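Local coordinates for protein endo-1,3-beta-glucanase, family GH16 (PDB 4CTE) that probably hydrolyses internal beta-1,3-glucosidic linkages of laminarin-type glucans, this chain being the family 16 glycoside hydrolase domain of a longer protein, at residues Gln36-Glu41 against Ser66-Thr71; Leu94-Trp99 against Leu200-Gly205; Phe98-Asn103 against Ile116-Arg121. The protein carries 1 engineered substitution. One frame throughout, in Å; residues are numbered along the deposited sequence.

Interaction 1. Residues Gln36-Glu41 against Ser66-Thr71. With GS1 (1-thio-beta-D-glucopyranose), chain C; EDO (1,2-ethanediol), chain G.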
loop_
_atom_site.group_PDB
_atom_site.type_symbol
_atom_site.label_atom_id
_atom_site.label_comp_id
_atom_site.label_asym_id
_atom_site.label_seq_id
_atom_site.Cartn_x
_atom_site.Cartn_y
_atom_site.Cartn_z
ATOM N N GLN A 36 -2.555 2.089 -15.439
ATOM C CA GLN A 36 -1.821 3.328 -15.380
ATOM C C GLN A 36 -0.318 3.172 -15.698
ATOM O O GLN A 36 0.266 2.094 -15.531
ATOM C CB GLN A 36 -2.012 3.967 -13.984
ATOM C CG GLN A 36 -1.152 3.357 -12.843
ATOM C CD GLN A 36 -1.439 1.886 -12.559
ATOM O OE1 GLN A 36 -2.592 1.455 -12.635
ATOM N NE2 GLN A 36 -0.416 1.115 -12.222
ATOM N N TYR A 37 0.290 4.294 -16.103
ATOM C CA TYR A 37 1.711 4.383 -16.305
ATOM C C TYR A 37 2.158 5.259 -15.157
ATOM O O TYR A 37 1.684 6.384 -15.032
ATOM C CB TYR A 37 2.041 5.012 -17.655
ATOM C CG TYR A 37 3.519 5.057 -17.993
ATOM C CD1 TYR A 37 4.401 5.962 -17.306
ATOM C CD2 TYR A 37 4.062 4.271 -19.032
ATOM C CE1 TYR A 37 5.758 6.048 -17.618
ATOM C CE2 TYR A 37 5.432 4.360 -19.329
ATOM C CZ TYR A 37 6.239 5.245 -18.622
ATOM O OH TYR A 37 7.527 5.302 -18.948
ATOM N N TYR A 38 2.981 4.714 -14.274
ATOM C CA TYR A 38 3.416 5.538 -13.142
ATOM C C TYR A 38 4.452 6.592 -13.541
ATOM O O TYR A 38 5.324 6.342 -14.394
ATOM C CB TYR A 38 3.971 4.653 -12.054
ATOM C CG TYR A 38 2.924 3.864 -11.300
ATOM C CD1 TYR A 38 1.807 4.522 -10.712
ATOM C CD2 TYR A 38 3.113 2.511 -11.045
ATOM C CE1 TYR A 38 0.856 3.812 -9.935
ATOM C CE2 TYR A 38 2.160 1.753 -10.305
ATOM C CZ TYR A 38 1.048 2.434 -9.725
ATOM O OH TYR A 38 0.093 1.846 -8.968
ATOM N N ARG A 39 4.356 7.769 -12.926
ATOM C CA ARG A 39 5.288 8.843 -13.207
ATOM C C ARG A 39 5.658 9.538 -11.937
ATOM O O ARG A 39 4.835 9.622 -11.027
ATOM C CB ARG A 39 4.638 9.875 -14.146
ATOM C CG ARG A 39 4.360 9.392 -15.552
ATOM C CD ARG A 39 3.968 10.554 -16.403
ATOM N NE ARG A 39 5.179 11.259 -16.831
ATOM C CZ ARG A 39 5.244 12.560 -17.104
ATOM N NH1 ARG A 39 4.195 13.328 -16.897
ATOM N NH2 ARG A 39 6.368 13.101 -17.543
ATOM N N ARG A 40 6.872 10.098 -11.892
ATOM C CA ARG A 40 7.294 10.947 -10.792
ATOM C C ARG A 40 6.354 12.167 -10.679
ATOM O O ARG A 40 6.005 12.599 -9.553
ATOM C CB ARG A 40 8.733 11.417 -11.012
ATOM C CG ARG A 40 9.247 12.594 -10.129
ATOM C CD ARG A 40 9.138 12.264 -8.662
ATOM N NE ARG A 40 9.581 13.315 -7.741
ATOM C CZ ARG A 40 8.790 14.236 -7.156
ATOM N NH1 ARG A 40 7.470 14.310 -7.414
ATOM N NH2 ARG A 40 9.344 15.111 -6.297
ATOM N N GLU A 41 5.925 12.657 -11.847
ATOM C CA GLU A 41 5.126 13.894 -11.961
ATOM C C GLU A 41 3.758 13.819 -11.300
ATOM O O GLU A 41 3.205 14.862 -10.965
ATOM C CB GLU A 41 4.980 14.330 -13.437
ATOM C CG GLU A 41 6.253 14.905 -14.048
ATOM C CD GLU A 41 7.335 13.890 -14.431
ATOM O OE1 GLU A 41 7.194 12.621 -14.373
ATOM O OE2 GLU A 41 8.383 14.410 -14.851
ATOM N N SER A 66 -0.428 7.783 -12.848
ATOM C CA SER A 66 -0.566 7.929 -11.405
ATOM C C SER A 66 0.852 7.863 -10.828
ATOM O O SER A 66 1.837 8.070 -11.585
ATOM C CB SER A 66 -1.499 6.861 -10.828
ATOM O OG SER A 66 -1.729 7.074 -9.436
ATOM N N ALA A 67 0.962 7.595 -9.519
ATOM C CA ALA A 67 2.291 7.467 -8.913
ATOM C C ALA A 67 2.345 6.284 -7.978
ATOM O O ALA A 67 1.292 5.874 -7.404
ATOM C CB ALA A 67 2.651 8.741 -8.196
ATOM N N ARG A 68 3.550 5.708 -7.885
ATOM C CA ARG A 68 3.870 4.618 -6.995
ATOM C C ARG A 68 5.233 4.960 -6.407
ATOM O O ARG A 68 6.224 5.241 -7.146
ATOM C CB ARG A 68 3.931 3.306 -7.713
ATOM C CG ARG A 68 4.399 2.130 -6.865
ATOM C CD ARG A 68 4.024 0.827 -7.534
ATOM N NE ARG A 68 4.825 -0.318 -7.086
ATOM C CZ ARG A 68 4.453 -1.599 -7.169
ATOM N NH1 ARG A 68 3.232 -1.936 -7.631
ATOM N NH2 ARG A 68 5.301 -2.560 -6.771
ATOM N N MET A 69 5.279 4.880 -5.080
ATOM C CA MET A 69 6.478 5.261 -4.303
ATOM C C MET A 69 6.833 4.159 -3.332
ATOM O O MET A 69 5.922 3.495 -2.799
ATOM C CB MET A 69 6.194 6.518 -3.513
ATOM C CG MET A 69 5.817 7.739 -4.340
ATOM S SD MET A 69 5.069 9.032 -3.342
ATOM C CE MET A 69 6.242 9.365 -2.022
ATOM N N LYS A 70 8.123 3.981 -3.039
ATOM C CA LYS A 70 8.550 2.905 -2.168
ATOM C C LYS A 70 9.733 3.390 -1.368
ATOM O O LYS A 70 10.444 4.308 -1.822
ATOM C CB LYS A 70 8.907 1.650 -2.970
ATOM C CG LYS A 70 10.079 1.789 -3.967
ATOM C CD LYS A 70 10.303 0.531 -4.739
ATOM C CE LYS A 70 11.469 0.774 -5.690
ATOM N NZ LYS A 70 11.710 -0.432 -6.547
ATOM N N THR A 71 9.956 2.778 -0.214
ATOM C CA THR A 71 11.131 3.143 0.598
ATOM C C THR A 71 12.282 2.137 0.440
ATOM O O THR A 71 13.305 2.220 1.181
ATOM C CB THR A 71 10.819 3.275 2.120
ATOM O OG1 THR A 71 10.444 1.989 2.644
ATOM C CG2 THR A 71 9.736 4.326 2.413
HETATM C C1 GS1 C . 1.464 -8.029 -6.463
HETATM S S1 GS1 C . -0.047 -7.300 -5.849
HETATM C C2 GS1 C . 1.330 -8.670 -7.872
HETATM O O2 GS1 C . 0.303 -9.660 -7.875
HETATM C C3 GS1 C . 2.707 -9.296 -8.202
HETATM O O3 GS1 C . 2.707 -10.035 -9.480
HETATM C C4 GS1 C . 3.868 -8.227 -8.016
HETATM O O4 GS1 C . 5.133 -8.848 -8.216
HETATM C C5 GS1 C . 3.832 -7.540 -6.612
HETATM O O5 GS1 C . 2.495 -6.993 -6.390
HETATM C C6 GS1 C . 4.930 -6.485 -6.301
HETATM O O6 GS1 C . 4.771 -5.304 -7.097
HETATM C C1 EDO G . 8.601 -3.311 -5.711
HETATM O O1 EDO G . 8.077 -2.382 -6.675
HETATM C C2 EDO G . 9.705 -4.051 -6.403
HETATM O O2 EDO G . 10.647 -3.052 -6.886
HETATM O O HOH W 1 0.732 -0.736 -8.618
#

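Interaction 2. Residues Leu94-Trp99 against Leu200-Gly205. With GS1 (1-thio-beta-D-glucopyranose), chain B; GS1 (1-thio-beta-D-glucopyranose), chain C; GOL (glycerol), chain H.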
loop_
_atom_site.group_PDB
_atom_site.type_symbol
_atom_site.label_atom_id
_atom_site.label_comp_id
_atom_site.label_asym_id
_atom_site.label_seq_id
_atom_site.Cartn_x
_atom_site.Cartn_y
_atom_site.Cartn_z
ATOM N N LEU A 94 -10.461 3.007 -9.458
ATOM C CA LEU A 94 -9.399 3.489 -8.549
ATOM C C LEU A 94 -8.999 2.410 -7.551
ATOM O O LEU A 94 -9.870 1.743 -6.962
ATOM C CB LEU A 94 -9.818 4.774 -7.846
ATOM C CG LEU A 94 -9.985 5.950 -8.812
ATOM C CD1 LEU A 94 -10.535 7.113 -8.046
ATOM C CD2 LEU A 94 -8.674 6.331 -9.525
ATOM N N TRP A 95 -7.699 2.218 -7.364
ATOM C CA TRP A 95 -7.224 1.182 -6.470
ATOM C C TRP A 95 -6.032 1.626 -5.682
ATOM O O TRP A 95 -4.889 1.207 -5.967
ATOM C CB TRP A 95 -6.893 -0.084 -7.252
ATOM C CG TRP A 95 -6.312 -1.186 -6.400
ATOM C CD1 TRP A 95 -6.229 -1.234 -5.010
ATOM C CD2 TRP A 95 -5.711 -2.449 -6.859
ATOM N NE1 TRP A 95 -5.638 -2.399 -4.595
ATOM C CE2 TRP A 95 -5.304 -3.171 -5.651
ATOM C CE3 TRP A 95 -5.481 -3.026 -8.098
ATOM C CZ2 TRP A 95 -4.695 -4.412 -5.710
ATOM C CZ3 TRP A 95 -4.865 -4.280 -8.143
ATOM C CH2 TRP A 95 -4.483 -4.953 -6.977
ATOM N N PRO A 96 -6.262 2.470 -4.682
ATOM C CA PRO A 96 -5.169 2.919 -3.824
ATOM C C PRO A 96 -4.667 1.801 -2.883
ATOM O O PRO A 96 -5.434 0.852 -2.547
ATOM C CB PRO A 96 -5.822 4.008 -3.028
ATOM C CG PRO A 96 -7.248 3.474 -2.844
ATOM C CD PRO A 96 -7.563 2.987 -4.218
ATOM N N ALA A 97 -3.412 1.927 -2.435
ATOM C CA ALA A 97 -2.850 0.934 -1.500
ATOM C C ALA A 97 -1.735 1.533 -0.688
ATOM O O ALA A 97 -1.017 2.393 -1.175
ATOM C CB ALA A 97 -2.345 -0.316 -2.224
ATOM N N PHE A 98 -1.620 1.062 0.551
ATOM C CA PHE A 98 -0.583 1.413 1.532
ATOM C C PHE A 98 -0.143 0.053 2.023
ATOM O O PHE A 98 -0.923 -0.669 2.710
ATOM C CB PHE A 98 -1.165 2.250 2.638
ATOM C CG PHE A 98 -0.259 2.407 3.860
ATOM C CD1 PHE A 98 1.135 2.685 3.741
ATOM C CD2 PHE A 98 -0.836 2.401 5.144
ATOM C CE1 PHE A 98 1.932 2.870 4.908
ATOM C CE2 PHE A 98 -0.059 2.569 6.294
ATOM C CZ PHE A 98 1.334 2.822 6.185
ATOM N N TRP A 99 1.086 -0.312 1.666
ATOM C CA TRP A 99 1.507 -1.677 1.835
ATOM C C TRP A 99 2.987 -1.834 2.005
ATOM O O TRP A 99 3.718 -0.841 2.008
ATOM C CB TRP A 99 0.961 -2.490 0.639
ATOM C CG TRP A 99 1.331 -2.004 -0.733
ATOM C CD1 TRP A 99 1.061 -0.759 -1.315
ATOM C CD2 TRP A 99 1.896 -2.826 -1.812
ATOM N NE1 TRP A 99 1.454 -0.742 -2.633
ATOM C CE2 TRP A 99 1.982 -1.955 -2.991
ATOM C CE3 TRP A 99 2.344 -4.171 -1.907
ATOM C CZ2 TRP A 99 2.487 -2.413 -4.205
ATOM C CZ3 TRP A 99 2.865 -4.624 -3.140
ATOM C CH2 TRP A 99 2.939 -3.751 -4.261
ATOM N N LEU A 200 3.456 3.253 -1.325
ATOM C CA LEU A 200 2.198 3.996 -1.472
ATOM C C LEU A 200 1.936 4.107 -2.954
ATOM O O LEU A 200 2.864 4.421 -3.709
ATOM C CB LEU A 200 2.270 5.394 -0.870
ATOM C CG LEU A 200 2.151 5.463 0.647
ATOM C CD1 LEU A 200 2.623 6.833 1.091
ATOM C CD2 LEU A 200 0.704 5.147 1.103
ATOM N N ASN A 201 0.712 3.827 -3.402
ATOM C CA ASN A 201 0.372 4.058 -4.799
ATOM C C ASN A 201 -1.134 4.186 -4.992
ATOM O O ASN A 201 -1.935 3.900 -4.054
ATOM C CB ASN A 201 0.869 2.892 -5.667
ATOM C CG ASN A 201 0.045 1.640 -5.427
ATOM O OD1 ASN A 201 0.226 0.976 -4.421
ATOM N ND2 ASN A 201 -0.888 1.341 -6.331
ATOM N N MET A 202 -1.509 4.590 -6.212
ATOM C CA MET A 202 -2.906 4.496 -6.644
ATOM C C MET A 202 -2.951 3.967 -8.095
ATOM O O MET A 202 -2.553 4.659 -9.038
ATOM C CB MET A 202 -3.679 5.802 -6.527
ATOM C CG MET A 202 -5.193 5.562 -6.741
ATOM S SD MET A 202 -6.257 6.871 -6.053
ATOM C CE MET A 202 -5.516 8.346 -6.788
ATOM N N ALA A 203 -3.395 2.727 -8.232
ATOM C CA ALA A 203 -3.495 2.101 -9.536
ATOM C C ALA A 203 -4.835 2.525 -10.157
ATOM O O ALA A 203 -5.771 2.961 -9.435
ATOM C CB ALA A 203 -3.370 0.594 -9.369
ATOM N N VAL A 204 -4.939 2.421 -11.493
ATOM C CA VAL A 204 -6.179 2.712 -12.202
ATOM C C VAL A 204 -6.428 1.430 -12.943
ATOM O O VAL A 204 -5.643 1.081 -13.810
ATOM C CB VAL A 204 -6.138 3.928 -13.177
ATOM C CG1 VAL A 204 -7.501 4.113 -13.815
ATOM C CG2 VAL A 204 -5.756 5.186 -12.419
ATOM N N GLY A 205 -7.496 0.733 -12.561
ATOM C CA GLY A 205 -7.861 -0.560 -13.160
ATOM C C GLY A 205 -6.944 -1.696 -12.747
ATOM O O GLY A 205 -5.896 -1.507 -12.085
HETATM C C1 GS1 B . -3.266 -7.518 -4.244
HETATM S S1 GS1 B . -4.820 -7.986 -4.933
HETATM C C2 GS1 B . -2.182 -7.934 -5.218
HETATM O O2 GS1 B . -2.074 -9.340 -5.451
HETATM C C3 GS1 B . -0.964 -7.560 -4.475
HETATM C C4 GS1 B . -1.024 -6.081 -4.551
HETATM O O4 GS1 B . 0.293 -5.691 -4.274
HETATM C C5 GS1 B . -2.008 -5.712 -3.464
HETATM O O5 GS1 B . -3.273 -6.095 -4.027
HETATM C C6 GS1 B . -1.889 -4.248 -3.037
HETATM O O6 GS1 B . -3.214 -3.812 -2.766
HETATM C C1 GS1 C . 1.464 -8.029 -6.463
HETATM S S1 GS1 C . -0.047 -7.300 -5.849
HETATM C C2 GS1 C . 1.330 -8.670 -7.872
HETATM O O2 GS1 C . 0.303 -9.660 -7.875
HETATM C C3 GS1 C . 2.707 -9.296 -8.202
HETATM O O3 GS1 C . 2.707 -10.035 -9.480
HETATM C C4 GS1 C . 3.868 -8.227 -8.016
HETATM O O4 GS1 C . 5.133 -8.848 -8.216
HETATM C C5 GS1 C . 3.832 -7.540 -6.612
HETATM O O5 GS1 C . 2.495 -6.993 -6.390
HETATM C C6 GS1 C . 4.930 -6.485 -6.301
HETATM O O6 GS1 C . 4.771 -5.304 -7.097
HETATM C C1 GOL H . -0.263 -2.817 -7.275
HETATM O O1 GOL H . -0.151 -4.220 -7.286
HETATM C C2 GOL H . -1.033 -2.398 -6.071
HETATM O O2 GOL H . -0.230 -1.396 -5.472
HETATM C C3 GOL H . -2.374 -1.829 -6.562
HETATM O O3 GOL H . -2.856 -0.695 -5.859
#

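Interaction 3. Residues Phe98-Asn103 against Ile116-Arg121. Engineered in segment 116-121: Ser120 (natural residue Glu). With GS1 (1-thio-beta-D-glucopyranose), chain B; GS1 (1-thio-beta-D-glucopyranose), chain C.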
loop_
_atom_site.group_PDB
_atom_site.type_symbol
_atom_site.label_atom_id
_atom_site.label_comp_id
_atom_site.label_asym_id
_atom_site.label_seq_id
_atom_site.Cartn_x
_atom_site.Cartn_y
_atom_site.Cartn_z
ATOM N N PHE A 98 -1.620 1.062 0.551
ATOM C CA PHE A 98 -0.583 1.413 1.532
ATOM C C PHE A 98 -0.143 0.053 2.023
ATOM O O PHE A 98 -0.923 -0.669 2.710
ATOM C CB PHE A 98 -1.165 2.250 2.638
ATOM C CG PHE A 98 -0.259 2.407 3.860
ATOM C CD1 PHE A 98 1.135 2.685 3.741
ATOM C CD2 PHE A 98 -0.836 2.401 5.144
ATOM C CE1 PHE A 98 1.932 2.870 4.908
ATOM C CE2 PHE A 98 -0.059 2.569 6.294
ATOM C CZ PHE A 98 1.334 2.822 6.185
ATOM N N TRP A 99 1.086 -0.312 1.666
ATOM C CA TRP A 99 1.507 -1.677 1.835
ATOM C C TRP A 99 2.987 -1.834 2.005
ATOM O O TRP A 99 3.718 -0.841 2.008
ATOM C CB TRP A 99 0.961 -2.490 0.639
ATOM C CG TRP A 99 1.331 -2.004 -0.733
ATOM C CD1 TRP A 99 1.061 -0.759 -1.315
ATOM C CD2 TRP A 99 1.896 -2.826 -1.812
ATOM N NE1 TRP A 99 1.454 -0.742 -2.633
ATOM C CE2 TRP A 99 1.982 -1.955 -2.991
ATOM C CE3 TRP A 99 2.344 -4.171 -1.907
ATOM C CZ2 TRP A 99 2.487 -2.413 -4.205
ATOM C CZ3 TRP A 99 2.865 -4.624 -3.140
ATOM C CH2 TRP A 99 2.939 -3.751 -4.261
ATOM N N MET A 100 3.422 -3.082 2.183
ATOM C CA MET A 100 4.815 -3.406 2.477
ATOM C C MET A 100 5.219 -4.669 1.767
ATOM O O MET A 100 4.392 -5.562 1.589
ATOM C CB MET A 100 5.019 -3.589 3.991
ATOM C CG MET A 100 4.491 -2.436 4.848
ATOM S SD MET A 100 4.856 -2.640 6.588
ATOM C CE MET A 100 6.611 -2.191 6.668
ATOM N N LEU A 101 6.485 -4.714 1.373
ATOM C CA LEU A 101 7.091 -5.863 0.726
ATOM C C LEU A 101 8.384 -6.181 1.399
ATOM O O LEU A 101 9.086 -5.265 1.834
ATOM C CB LEU A 101 7.365 -5.577 -0.742
ATOM C CG LEU A 101 6.175 -5.560 -1.701
ATOM C CD1 LEU A 101 6.649 -5.012 -3.057
ATOM C CD2 LEU A 101 5.536 -6.947 -1.860
ATOM N N GLY A 102 8.715 -7.467 1.481
ATOM C CA GLY A 102 10.002 -7.888 2.072
ATOM C C GLY A 102 11.180 -7.395 1.254
ATOM O O GLY A 102 11.150 -7.405 -0.004
ATOM N N ASN A 103 12.208 -6.930 1.958
ATOM C CA ASN A 103 13.481 -6.540 1.334
ATOM C C ASN A 103 14.058 -7.582 0.401
ATOM O O ASN A 103 14.626 -7.242 -0.628
ATOM C CB ASN A 103 14.556 -6.264 2.396
ATOM C CG ASN A 103 14.400 -4.925 3.041
ATOM O OD1 ASN A 103 13.555 -4.118 2.648
ATOM N ND2 ASN A 103 15.236 -4.659 4.031
ATOM N N ILE A 116 2.606 -7.238 3.076
ATOM C CA ILE A 116 1.620 -6.753 4.045
ATOM C C ILE A 116 0.856 -5.551 3.439
ATOM O O ILE A 116 1.397 -4.420 3.326
ATOM C CB ILE A 116 2.212 -6.357 5.446
ATOM C CG1 ILE A 116 3.074 -7.482 6.064
ATOM C CG2 ILE A 116 1.074 -5.893 6.387
ATOM C CD1 ILE A 116 3.862 -7.017 7.269
ATOM N N ASP A 117 -0.387 -5.808 3.071
ATOM C CA ASP A 117 -1.317 -4.766 2.582
ATOM C C ASP A 117 -1.981 -4.188 3.817
ATOM O O ASP A 117 -2.877 -4.836 4.411
ATOM C CB ASP A 117 -2.346 -5.337 1.581
ATOM C CG ASP A 117 -1.681 -6.004 0.389
ATOM O OD1 ASP A 117 -0.563 -5.599 -0.010
ATOM O OD2 ASP A 117 -2.264 -6.953 -0.170
ATOM N N ILE A 118 -1.537 -3.008 4.229
ATOM C CA ILE A 118 -2.094 -2.352 5.422
ATOM C C ILE A 118 -3.491 -1.852 5.090
ATOM O O ILE A 118 -4.456 -2.087 5.863
ATOM C CB ILE A 118 -1.167 -1.233 5.983
ATOM C CG1 ILE A 118 0.230 -1.832 6.322
ATOM C CG2 ILE A 118 -1.830 -0.545 7.176
ATOM C CD1 ILE A 118 1.325 -0.844 6.656
ATOM N N MET A 119 -3.589 -1.205 3.929
ATOM C CA MET A 119 -4.855 -0.729 3.411
ATOM C C MET A 119 -4.862 -0.879 1.919
ATOM O O MET A 119 -3.904 -0.439 1.252
ATOM C CB MET A 119 -5.076 0.753 3.779
ATOM C CG MET A 119 -6.380 1.394 3.297
ATOM S SD MET A 119 -6.491 1.819 1.533
ATOM C CE MET A 119 -5.261 3.133 1.352
ATOM N N SER A 120 -5.931 -1.482 1.400
ATOM C CA SER A 120 -6.236 -1.370 -0.045
ATOM C C SER A 120 -7.748 -1.199 -0.181
ATOM O O SER A 120 -8.541 -1.592 0.708
ATOM C CB SER A 120 -5.700 -2.531 -0.876
ATOM O OG SER A 120 -6.296 -3.736 -0.438
ATOM N N ARG A 121 -8.147 -0.542 -1.268
ATOM C CA ARG A 121 -9.534 -0.273 -1.537
ATOM C C ARG A 121 -9.743 -0.328 -3.050
ATOM O O ARG A 121 -8.835 -0.011 -3.822
ATOM C CB ARG A 121 -9.957 1.121 -0.984
ATOM C CG ARG A 121 -11.419 1.474 -1.262
ATOM C CD ARG A 121 -11.703 2.892 -0.873
ATOM N NE ARG A 121 -13.115 3.193 -1.150
ATOM C CZ ARG A 121 -13.593 4.370 -1.567
ATOM N NH1 ARG A 121 -12.790 5.425 -1.827
ATOM N NH2 ARG A 121 -14.901 4.480 -1.744
HETATM C C1 GS1 B . -3.266 -7.518 -4.244
HETATM S S1 GS1 B . -4.820 -7.986 -4.933
HETATM C C2 GS1 B . -2.182 -7.934 -5.218
HETATM O O2 GS1 B . -2.074 -9.340 -5.451
HETATM C C3 GS1 B . -0.964 -7.560 -4.475
HETATM C C4 GS1 B . -1.024 -6.081 -4.551
HETATM O O4 GS1 B . 0.293 -5.691 -4.274
HETATM C C5 GS1 B . -2.008 -5.712 -3.464
HETATM O O5 GS1 B . -3.273 -6.095 -4.027
HETATM C C6 GS1 B . -1.889 -4.248 -3.037
HETATM O O6 GS1 B . -3.214 -3.812 -2.766
HETATM C C1 GS1 C . 1.464 -8.029 -6.463
HETATM S S1 GS1 C . -0.047 -7.300 -5.849
HETATM C C2 GS1 C . 1.330 -8.670 -7.872
HETATM O O2 GS1 C . 0.303 -9.660 -7.875
HETATM C C3 GS1 C . 2.707 -9.296 -8.202
HETATM O O3 GS1 C . 2.707 -10.035 -9.480
HETATM C C4 GS1 C . 3.868 -8.227 -8.016
HETATM O O4 GS1 C . 5.133 -8.848 -8.216
HETATM C C5 GS1 C . 3.832 -7.540 -6.612
HETATM O O5 GS1 C . 2.495 -6.993 -6.390
HETATM C C6 GS1 C . 4.930 -6.485 -6.301
HETATM O O6 GS1 C . 4.771 -5.304 -7.097
#

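Interaction 1. Residues Gln36-Glu41 against Ser66-Thr71
Ser66 O accepts a hydrogen bond from segment 36-41, Arg39 N to Ser66 O over 2.9 Å, and is also approached by Tyr38 CA at 3.4 Å in a weaker C-H...O contact. Ser66 N gives Tyr37 O only a weak bond of 3.3 Å, so the short parallel pairing of Tyr38 with Ser66 rests mainly on the Arg39 N-H. The Tyr38 ring carries the side-chain contact. Arg68 CB stands 3.4 Å from its centroid and 9° off the ring normal, a CH-pi contact over the centre of the face; Gln36 CG lies over the opposite face, nearer the rim. Gln36 then bends away, and its OE1 accepts from Val204 N. With CG anti to the backbone N (chi1 174°), the Arg68 chain runs extended to NE, which lays Arg68 CD 3.5 Å from Tyr38 CE2. Beyond the ring, one water joins the pair, 2.7 Å from Tyr38 OH and accepting from Arg68 NH1. Arg68 NH2 reaches O6 of the chain C thioglucose at 2.8 Å, nearly straight at 171°, while NE forms a salt bridge with Glu22. Through that bridge, the CH-pi contact and the bond to O6, the guanidinium is probably held facing the sugar, consistent with Tyr38 acting as a second-shell support of the glucan-binding cleft.

Interaction 2. Residues Leu94-Trp99 against Leu200-Gly205
Segments 94-99 and 200-205 meet as antiparallel neighbours, from Leu94 opposite Val204 to Phe98 opposite Leu200, on the cleft-lining sheet of the GH16 beta-sandwich. The strand axes approach to 4.4 Å, with directions 163° apart. The ladder has hydrogen-bonded pairs at Trp95-Ala203 and Ala97-Asn201, and Ala97 N to Asn201 O measures 2.9 Å. Trp95 O is gripped twice: by Ala203 N at 3.1 Å, which comes from 63° above the carbonyl plane, and by O3 of a glycerol, probably from the crystallisation liquor. Side chains alternate between two faces. Trp95, Ala97, Asn201 and Ala203 meet the bound molecules. Asn201 CG is wedged between its backbone N and carbonyl carbon (chi1 71°), which sends the amide across to the indole: Trp99 NE1 donates to Asn201 OD1 at 2.8 Å. Asn201 ND2 gives a nearly straight bond of 2.9 Å to glycerol O3, which supports this orientation of the amide. The same glycerol places C3 over the centre of the Trp95 ring, 3.3 Å above its plane. On the other face everything is apolar, with Phe98 CD1 alongside Leu200 CD2 at 3.6 Å and Met202 CG packed on Pro96 CB. This apolar face rests on the second sheet: Leu94, Met202 and Val204 lie on Ala54 of strand 49-59, Phe98 and Leu200 on Val227 of strand 220-231, and Phe98 also on Ile82 of strand 80-87.

Interaction 3. Residues Phe98-Asn103 against Ile116-Arg121
Phe98 N donates to Met119 O at 2.8 Å, and Phe98 O takes two donors in return, Met119 N at 3.0 Å and, more weakly, Ile118 N at 2.9 Å. Two consecutive residues facing one define a classic beta bulge; the register shifts by one before the ladder resumes, where Met100 N meets Ile116 O at 2.7 Å. The extra residue, Ile118, packs onto the core side. Its CG1 lies anti to the carbonyl carbon (chi1 -58°), bringing CD1 over the Phe98 ring, 3.9 Å from the centroid and 22° off the normal, while Ile118 CG2 touches Phe98 CE2. Met100, next on the same face of the strand, brings SD to 4.0 Å from Ile118 CD1. On the cleft side, Trp99 and Asp117 run side by side, their planes 67° apart, with Asp117 OD1 3.5 Å from Trp99 CB. O4 of the chain B thioglucose lies over one face of the indole, and the chain C sugar stands at its edge. Replacing Trp99 by an alanine would probably strip the wall beside both sugars and leave Asn201 OD1 without its indole donor. Ser120, engineered in place of Glu, has its CB 3.4 Å from O6 of the chain B sugar. The segment fits the bulged EIDxxE signature of GH16 laminarinases, in which, by family analogy, Glu115 is probably the nucleophile and the natural Glu, here Ser120, the acid/base.

In the fold
The three contacts run across neighbouring strands of the concave, cleft-lining side: strand 36-38 pairs with 62-70, which neighbours 196-204, then 94-102, then 115-117 and 119-120. Interaction 1 closes along the chain before interactions 2 and 3 begin, both from strand 94-102 and sharing Phe98 and Trp99. Centres lie about 10 Å apart between interactions 1 and 2 and between 2 and 3, and about 15 Å between 1 and 3. Interaction 1 joins interaction 2 through polar links from Ser66 and Gln36 to strand 196-204, and all three reach the chain C thioglucose. The strand order therefore places a sugar-binding arginine, two tryptophans and the probable catalytic strand side by side along the presumed glucan groove.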